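Local coordinates for protein Rho guanine nucleotide exchange factor 12 (Homo sapiens, PDB 1TXD) that acts as a guanine nucleotide exchange factor for the GTPase RhoA, here seen as its catalytic DH domain joined to the PH domain, at residues A[312-324]-A[335-347]. The protein carries 1 engineered substitution. Residues are numbered along the deposited sequence; the frame is centred on the assembly and turned at random.
Sequences TFSPVIKLSTVLV and FVISMSDNGAQIY
Ile317 lays its CD1 methyl over the face of the Tyr347 ring in the core of the PH-domain beta sandwich, where strand 316-318, paired with strand 283-290, packs across strand 335-339 at 69°. The methyl CD1 of Ile317 sits 3.6 Å above the centroid of the Tyr347 ring, only 8° off its normal, a CH-pi contact; Leu286 of strand 283-290 touches both side chains. CG2 of Ile317, set anti to the backbone N by chi1 of -57°, reaches Ser338 instead, 3.4 Å from Ser338 OG. At the far end of the ring, Tyr347 OH donates to Ser314 O over 2.6 Å, in the carbonyl plane and on a lone pair, tying the loop before strand 316-318 to strand 344-347. A phenylalanine here lacks the hydroxyl and would probably leave Ser314 O without its donor, and the loop 312-315 less firmly tied to strand 344-347.

Next to this core, strands 322-324 and 335-339 pair as an antiparallel hairpin: Leu323 and Ile337 exchange two backbone bonds, and beneath them Val322 CG1 packs against Val336 CG1 at 3.8 Å. Val324, on the same face, rests on Ile364 of the C-terminal helix. The opposite face is looser and more exposed: the side chains of Leu323 and Ile337 come no nearer to each other than 4.4 Å, CB to CB. Contact is also slack beyond the tyrosine, where the Gln345 amide lies beside Phe313 and Gln345 OE1 is 3.7 Å from Phe313 CA.

The turn into the hairpin is fastened by a hydroxyl relay: Ser338 OG donates to Thr321 OG1 at 2.8 Å, and Thr321 OG1 in turn donates to Lys318 O, which also accepts from Thr321 N.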
ATOM      1  N   THR A 312     -33.058  18.025 -14.838  1.00 54.66           N
ATOM      2  CA  THR A 312     -32.000  18.943 -15.242  1.00 54.46           C
ATOM      3  C   THR A 312     -30.862  19.038 -14.221  1.00 54.20           C
ATOM      4  O   THR A 312     -29.839  19.646 -14.521  1.00 54.43           O
ATOM      5  CB  THR A 312     -32.582  20.363 -15.514  1.00 54.62           C
ATOM      6  OG1 THR A 312     -33.370  20.807 -14.400  1.00 54.36           O
ATOM      7  CG2 THR A 312     -33.572  20.345 -16.673  1.00 54.68           C
ATOM      8  N   PHE A 313     -31.036  18.442 -13.035  1.00 53.82           N
ATOM      9  CA  PHE A 313     -30.035  18.504 -11.949  1.00 53.88           C
ATOM     10  C   PHE A 313     -28.921  17.447 -12.124  1.00 53.20           C
ATOM     11  O   PHE A 313     -29.159  16.254 -11.914  1.00 52.64           O
ATOM     12  CB  PHE A 313     -30.698  18.269 -10.579  1.00 54.34           C
ATOM     13  CG  PHE A 313     -31.615  19.388 -10.119  1.00 56.28           C
ATOM     14  CD1 PHE A 313     -31.229  20.242  -9.084  1.00 56.84           C
ATOM     15  CD2 PHE A 313     -32.878  19.563 -10.692  1.00 56.87           C
ATOM     16  CE1 PHE A 313     -32.072  21.258  -8.649  1.00 56.98           C
ATOM     17  CE2 PHE A 313     -33.732  20.581 -10.258  1.00 57.29           C
ATOM     18  CZ  PHE A 313     -33.328  21.428  -9.238  1.00 57.42           C
ATOM     19  N   SER A 314     -27.709  17.889 -12.466  1.00 52.37           N
ATOM     20  CA  SER A 314     -26.583  16.976 -12.705  1.00 51.84           C
ATOM     21  C   SER A 314     -26.065  16.319 -11.415  1.00 51.57           C
ATOM     22  O   SER A 314     -25.947  16.985 -10.384  1.00 51.19           O
ATOM     23  CB  SER A 314     -25.430  17.723 -13.390  1.00 51.75           C
ATOM     24  OG  SER A 314     -24.464  16.830 -13.922  1.00 51.12           O
ATOM     25  N   PRO A 315     -25.747  15.020 -11.467  1.00 51.54           N
ATOM     26  CA  PRO A 315     -25.076  14.339 -10.342  1.00 51.16           C
ATOM     27  C   PRO A 315     -23.578  14.638 -10.269  1.00 50.04           C
ATOM     28  O   PRO A 315     -22.964  14.299  -9.276  1.00 49.77           O
ATOM     29  CB  PRO A 315     -25.304  12.856 -10.640  1.00 51.33           C
ATOM     30  CG  PRO A 315     -25.376  12.793 -12.118  1.00 51.49           C
ATOM     31  CD  PRO A 315     -25.989  14.096 -12.590  1.00 51.41           C
ATOM     32  N   VAL A 316     -23.018  15.244 -11.313  1.00 50.15           N
ATOM     33  CA  VAL A 316     -21.650  15.754 -11.297  1.00 50.93           C
ATOM     34  C   VAL A 316     -21.691  17.270 -11.176  1.00 51.49           C
ATOM     35  O   VAL A 316     -22.196  17.959 -12.070  1.00 51.00           O
ATOM     36  CB  VAL A 316     -20.881  15.371 -12.597  1.00 50.92           C
ATOM     37  CG1 VAL A 316     -19.701  16.331 -12.895  1.00 50.44           C
ATOM     38  CG2 VAL A 316     -20.391  13.940 -12.505  1.00 51.30           C
ATOM     39  N   ILE A 317     -21.128  17.775 -10.083  1.00 52.08           N
ATOM     40  CA  ILE A 317     -21.036  19.204  -9.833  1.00 53.05           C
ATOM     41  C   ILE A 317     -19.599  19.686 -10.005  1.00 53.30           C
ATOM     42  O   ILE A 317     -18.722  19.323  -9.232  1.00 54.02           O
ATOM     43  CB  ILE A 317     -21.518  19.514  -8.398  1.00 53.24           C
ATOM     44  CG1 ILE A 317     -22.945  19.003  -8.180  1.00 53.50           C
ATOM     45  CG2 ILE A 317     -21.419  21.002  -8.119  1.00 53.24           C
ATOM     46  CD1 ILE A 317     -23.224  18.572  -6.742  1.00 54.27           C
ATOM     47  N   LYS A 318     -19.362  20.516 -11.008  1.00 54.15           N
ATOM     48  CA  LYS A 318     -18.036  21.075 -11.234  1.00 55.19           C
ATOM     49  C   LYS A 318     -17.647  22.018 -10.090  1.00 56.10           C
ATOM     50  O   LYS A 318     -18.327  23.005  -9.836  1.00 56.41           O
ATOM     51  CB  LYS A 318     -17.996  21.801 -12.576  1.00 55.40           C
ATOM     52  CG  LYS A 318     -18.337  20.892 -13.765  1.00 56.25           C
ATOM     53  CD  LYS A 318     -17.608  21.315 -15.032  1.00 57.06           C
ATOM     54  CE  LYS A 318     -17.698  20.255 -16.130  1.00 57.66           C
ATOM     55  NZ  LYS A 318     -17.511  20.842 -17.499  1.00 57.67           N
ATOM     56  N   LEU A 319     -16.557  21.697  -9.394  1.00 56.97           N
ATOM     57  CA  LEU A 319     -16.091  22.494  -8.250  1.00 57.35           C
ATOM     58  C   LEU A 319     -15.670  23.922  -8.626  1.00 57.37           C
ATOM     59  O   LEU A 319     -15.600  24.801  -7.762  1.00 57.66           O
ATOM     60  CB  LEU A 319     -14.920  21.787  -7.544  1.00 57.45           C
ATOM     61  CG  LEU A 319     -15.240  20.460  -6.850  1.00 57.35           C
ATOM     62  CD1 LEU A 319     -13.958  19.770  -6.402  1.00 57.74           C
ATOM     63  CD2 LEU A 319     -16.178  20.664  -5.662  1.00 57.09           C
ATOM     64  N   SER A 320     -15.390  24.142  -9.907  1.00 57.33           N
ATOM     65  CA  SER A 320     -15.000  25.454 -10.419  1.00 57.36           C
ATOM     66  C   SER A 320     -16.087  26.522 -10.233  1.00 58.18           C
ATOM     67  O   SER A 320     -15.811  27.719 -10.319  1.00 58.11           O
ATOM     68  CB  SER A 320     -14.672  25.336 -11.904  1.00 56.96           C
ATOM     69  OG  SER A 320     -14.106  26.531 -12.395  1.00 56.62           O
ATOM     70  N   THR A 321     -17.313  26.073  -9.989  1.00 58.99           N
ATOM     71  CA  THR A 321     -18.482  26.933  -9.905  1.00 59.77           C
ATOM     72  C   THR A 321     -19.143  26.905  -8.530  1.00 60.47           C
ATOM     73  O   THR A 321     -20.155  27.561  -8.326  1.00 60.93           O
ATOM     74  CB  THR A 321     -19.518  26.463 -10.946  1.00 59.80           C
ATOM     75  OG1 THR A 321     -20.045  25.176 -10.570  1.00 59.51           O
ATOM     76  CG2 THR A 321     -18.872  26.233 -12.319  1.00 59.33           C
ATOM     77  N   VAL A 322     -18.582  26.151  -7.589  1.00 61.46           N
ATOM     78  CA  VAL A 322     -19.278  25.865  -6.339  1.00 62.05           C
ATOM     79  C   VAL A 322     -19.072  26.942  -5.283  1.00 62.48           C
ATOM     80  O   VAL A 322     -17.989  27.517  -5.152  1.00 62.16           O
ATOM     81  CB  VAL A 322     -18.880  24.490  -5.762  1.00 62.09           C
ATOM     82  CG1 VAL A 322     -19.444  24.285  -4.363  1.00 62.56           C
ATOM     83  CG2 VAL A 322     -19.393  23.396  -6.656  1.00 62.75           C
ATOM     84  N   LEU A 323     -20.157  27.213  -4.563  1.00 62.95           N
ATOM     85  CA  LEU A 323     -20.135  27.938  -3.305  1.00 63.48           C
ATOM     86  C   LEU A 323     -20.838  27.046  -2.296  1.00 63.58           C
ATOM     87  O   LEU A 323     -21.823  26.389  -2.616  1.00 63.15           O
ATOM     88  CB  LEU A 323     -20.872  29.283  -3.433  1.00 63.97           C
ATOM     89  CG  LEU A 323     -20.109  30.441  -4.088  1.00 64.05           C
ATOM     90  CD1 LEU A 323     -21.000  31.665  -4.218  1.00 64.44           C
ATOM     91  CD2 LEU A 323     -18.839  30.778  -3.293  1.00 64.46           C
ATOM     92  N   VAL A 324     -20.320  27.007  -1.080  1.00 64.60           N
ATOM     93  CA  VAL A 324     -20.914  26.176  -0.031  1.00 65.36           C
ATOM     94  C   VAL A 324     -21.290  27.065   1.145  1.00 65.72           C
ATOM     95  O   VAL A 324     -20.634  28.070   1.384  1.00 65.65           O
ATOM     96  CB  VAL A 324     -19.947  25.071   0.419  1.00 65.23           C
ATOM     97  CG1 VAL A 324     -20.563  24.207   1.518  1.00 65.48           C
ATOM     98  CG2 VAL A 324     -19.561  24.207  -0.770  1.00 65.86           C
ATOM     99  N   PHE A 335     -25.558  23.671   1.709  1.00 63.47           N
ATOM    100  CA  PHE A 335     -26.060  24.025   0.404  1.00 63.81           C
ATOM    101  C   PHE A 335     -24.838  24.018  -0.481  1.00 63.07           C
ATOM    102  O   PHE A 335     -23.913  24.802  -0.290  1.00 63.53           O
ATOM    103  CB  PHE A 335     -26.718  25.416   0.404  1.00 64.37           C
ATOM    104  CG  PHE A 335     -27.994  25.492   1.202  1.00 65.31           C
ATOM    105  CD1 PHE A 335     -29.002  24.555   1.026  1.00 65.66           C
ATOM    106  CD2 PHE A 335     -28.192  26.515   2.122  1.00 66.29           C
ATOM    107  CE1 PHE A 335     -30.171  24.627   1.758  1.00 66.15           C
ATOM    108  CE2 PHE A 335     -29.362  26.591   2.857  1.00 66.49           C
ATOM    109  CZ  PHE A 335     -30.354  25.646   2.677  1.00 66.57           C
ATOM    110  N   VAL A 336     -24.804  23.084  -1.412  1.00 61.98           N
ATOM    111  CA  VAL A 336     -23.815  23.134  -2.451  1.00 61.22           C
ATOM    112  C   VAL A 336     -24.531  23.857  -3.554  1.00 60.39           C
ATOM    113  O   VAL A 336     -25.664  23.532  -3.880  1.00 59.87           O
ATOM    114  CB  VAL A 336     -23.346  21.730  -2.878  1.00 60.81           C
ATOM    115  CG1 VAL A 336     -22.281  21.839  -3.943  1.00 61.08           C
ATOM    116  CG2 VAL A 336     -22.816  20.966  -1.673  1.00 61.30           C
ATOM    117  N   ILE A 337     -23.862  24.845  -4.124  1.00 60.23           N
ATOM    118  CA  ILE A 337     -24.488  25.763  -5.032  1.00 60.37           C
ATOM    119  C   ILE A 337     -23.652  25.845  -6.287  1.00 60.79           C
ATOM    120  O   ILE A 337     -22.566  26.417  -6.260  1.00 61.12           O
ATOM    121  CB  ILE A 337     -24.595  27.166  -4.365  1.00 60.75           C
ATOM    122  CG1 ILE A 337     -25.240  27.067  -2.969  1.00 60.56           C
ATOM    123  CG2 ILE A 337     -25.379  28.107  -5.248  1.00 59.88           C
ATOM    124  CD1 ILE A 337     -25.625  28.424  -2.374  1.00 61.22           C
ATOM    125  N   SER A 338     -24.160  25.293  -7.387  1.00 61.09           N
ATOM    126  CA  SER A 338     -23.446  25.338  -8.662  1.00 61.35           C
ATOM    127  C   SER A 338     -23.887  26.516  -9.528  1.00 61.71           C
ATOM    128  O   SER A 338     -25.075  26.737  -9.724  1.00 61.77           O
ATOM    129  CB  SER A 338     -23.600  24.019  -9.431  1.00 61.16           C
ATOM    130  OG  SER A 338     -22.365  23.660 -10.029  1.00 61.51           O
ATOM    131  N   MET A 339     -22.903  27.239 -10.061  1.00 62.48           N
ATOM    132  CA  MET A 339     -23.110  28.442 -10.863  1.00 63.20           C
ATOM    133  C   MET A 339     -22.852  28.210 -12.356  1.00 63.07           C
ATOM    134  O   MET A 339     -21.729  27.889 -12.752  1.00 63.32           O
ATOM    135  CB  MET A 339     -22.167  29.546 -10.364  1.00 64.02           C
ATOM    136  CG  MET A 339     -22.531  30.110  -8.990  1.00 65.46           C
ATOM    137  SD  MET A 339     -24.153  30.939  -8.965  1.00 67.91           S
ATOM    138  CE  MET A 339     -24.033  32.034 -10.426  1.00 66.90           C
ATOM    139  N   SER A 340     -23.891  28.364 -13.175  1.00 62.26           N
ATOM    140  CA  SER A 340     -23.726  28.423 -14.625  1.00 61.91           C
ATOM    141  C   SER A 340     -23.928  29.864 -15.075  1.00 61.95           C
ATOM    142  O   SER A 340     -24.216  30.746 -14.258  1.00 62.22           O
ATOM    143  CB  SER A 340     -24.702  27.481 -15.354  1.00 61.72           C
ATOM    144  OG  SER A 340     -25.883  27.235 -14.615  1.00 61.61           O
ATOM    145  N   ASP A 341     -23.773  30.100 -16.375  1.00 61.83           N
ATOM    146  CA  ASP A 341     -24.059  31.406 -16.968  1.00 61.91           C
ATOM    147  C   ASP A 341     -25.556  31.760 -16.926  1.00 61.99           C
ATOM    148  O   ASP A 341     -25.932  32.889 -17.248  1.00 61.68           O
ATOM    149  CB  ASP A 341     -23.547  31.465 -18.413  1.00 61.76           C
ATOM    150  CG  ASP A 341     -22.030  31.413 -18.503  1.00 61.77           C
ATOM    151  OD1 ASP A 341     -21.369  31.168 -17.472  1.00 61.99           O
ATOM    152  OD2 ASP A 341     -21.411  31.600 -19.570  1.00 61.35           O
ATOM    153  N   ASN A 342     -26.400  30.796 -16.544  1.00 62.17           N
ATOM    154  CA  ASN A 342     -27.826  31.039 -16.317  1.00 62.41           C
ATOM    155  C   ASN A 342     -28.062  31.599 -14.917  1.00 62.29           C
ATOM    156  O   ASN A 342     -28.425  32.762 -14.760  1.00 62.45           O
ATOM    157  CB  ASN A 342     -28.647  29.750 -16.509  1.00 62.42           C
ATOM    158  CG  ASN A 342     -29.308  29.663 -17.881  1.00 62.90           C
ATOM    159  OD1 ASN A 342     -29.857  30.644 -18.398  1.00 62.66           O
ATOM    160  ND2 ASN A 342     -29.267  28.474 -18.473  1.00 63.09           N
ATOM    161  N   GLY A 343     -27.848  30.758 -13.911  1.00 62.32           N
ATOM    162  CA  GLY A 343     -28.052  31.133 -12.526  1.00 62.23           C
ATOM    163  C   GLY A 343     -27.466  30.087 -11.592  1.00 62.58           C
ATOM    164  O   GLY A 343     -26.277  29.759 -11.682  1.00 63.31           O
ATOM    165  N   ALA A 344     -28.302  29.541 -10.711  1.00 61.92           N
ATOM    166  CA  ALA A 344     -27.841  28.597  -9.707  1.00 61.47           C
ATOM    167  C   ALA A 344     -28.805  27.432  -9.495  1.00 61.25           C
ATOM    168  O   ALA A 344     -30.022  27.601  -9.499  1.00 61.14           O
ATOM    169  CB  ALA A 344     -27.596  29.316  -8.386  1.00 61.43           C
ATOM    170  N   GLN A 345     -28.235  26.240  -9.334  1.00 60.69           N
ATOM    171  CA  GLN A 345     -28.961  25.090  -8.823  1.00 60.03           C
ATOM    172  C   GLN A 345     -28.466  24.907  -7.395  1.00 59.48           C
ATOM    173  O   GLN A 345     -27.348  25.302  -7.075  1.00 59.42           O
ATOM    174  CB  GLN A 345     -28.684  23.849  -9.685  1.00 60.27           C
ATOM    175  CG  GLN A 345     -28.749  24.113 -11.202  1.00 60.13           C
ATOM    176  CD  GLN A 345     -29.042  22.860 -12.020  1.00 60.22           C
ATOM    177  OE1 GLN A 345     -28.417  21.814 -11.807  1.00 60.91           O
ATOM    178  NE2 GLN A 345     -29.984  22.963 -12.961  1.00 59.22           N
ATOM    179  N   ILE A 346     -29.301  24.346  -6.531  1.00 59.10           N
ATOM    180  CA  ILE A 346     -28.928  24.135  -5.134  1.00 58.90           C
ATOM    181  C   ILE A 346     -29.146  22.677  -4.762  1.00 58.32           C
ATOM    182  O   ILE A 346     -30.221  22.116  -4.974  1.00 57.70           O
ATOM    183  CB  ILE A 346     -29.739  25.068  -4.175  1.00 59.28           C
ATOM    184  CG1 ILE A 346     -29.333  26.532  -4.373  1.00 59.69           C
ATOM    185  CG2 ILE A 346     -29.524  24.667  -2.705  1.00 59.21           C
ATOM    186  CD1 ILE A 346     -30.368  27.522  -3.904  1.00 60.29           C
ATOM    187  N   TYR A 347     -28.098  22.068  -4.225  1.00 58.27           N
ATOM    188  CA  TYR A 347     -28.180  20.738  -3.670  1.00 58.06           C
ATOM    189  C   TYR A 347     -28.114  20.909  -2.172  1.00 58.66           C
ATOM    190  O   TYR A 347     -27.160  21.488  -1.664  1.00 58.62           O
ATOM    191  CB  TYR A 347     -27.004  19.867  -4.151  1.00 57.52           C
ATOM    192  CG  TYR A 347     -26.845  19.778  -5.656  1.00 55.60           C
ATOM    193  CD1 TYR A 347     -27.286  18.651  -6.360  1.00 55.09           C
ATOM    194  CD2 TYR A 347     -26.238  20.808  -6.372  1.00 54.62           C
ATOM    195  CE1 TYR A 347     -27.135  18.561  -7.737  1.00 54.10           C
ATOM    196  CE2 TYR A 347     -26.088  20.730  -7.749  1.00 54.34           C
ATOM    197  CZ  TYR A 347     -26.533  19.602  -8.422  1.00 54.17           C
ATOM    198  OH  TYR A 347     -26.380  19.518  -9.780  1.00 53.84           O
TER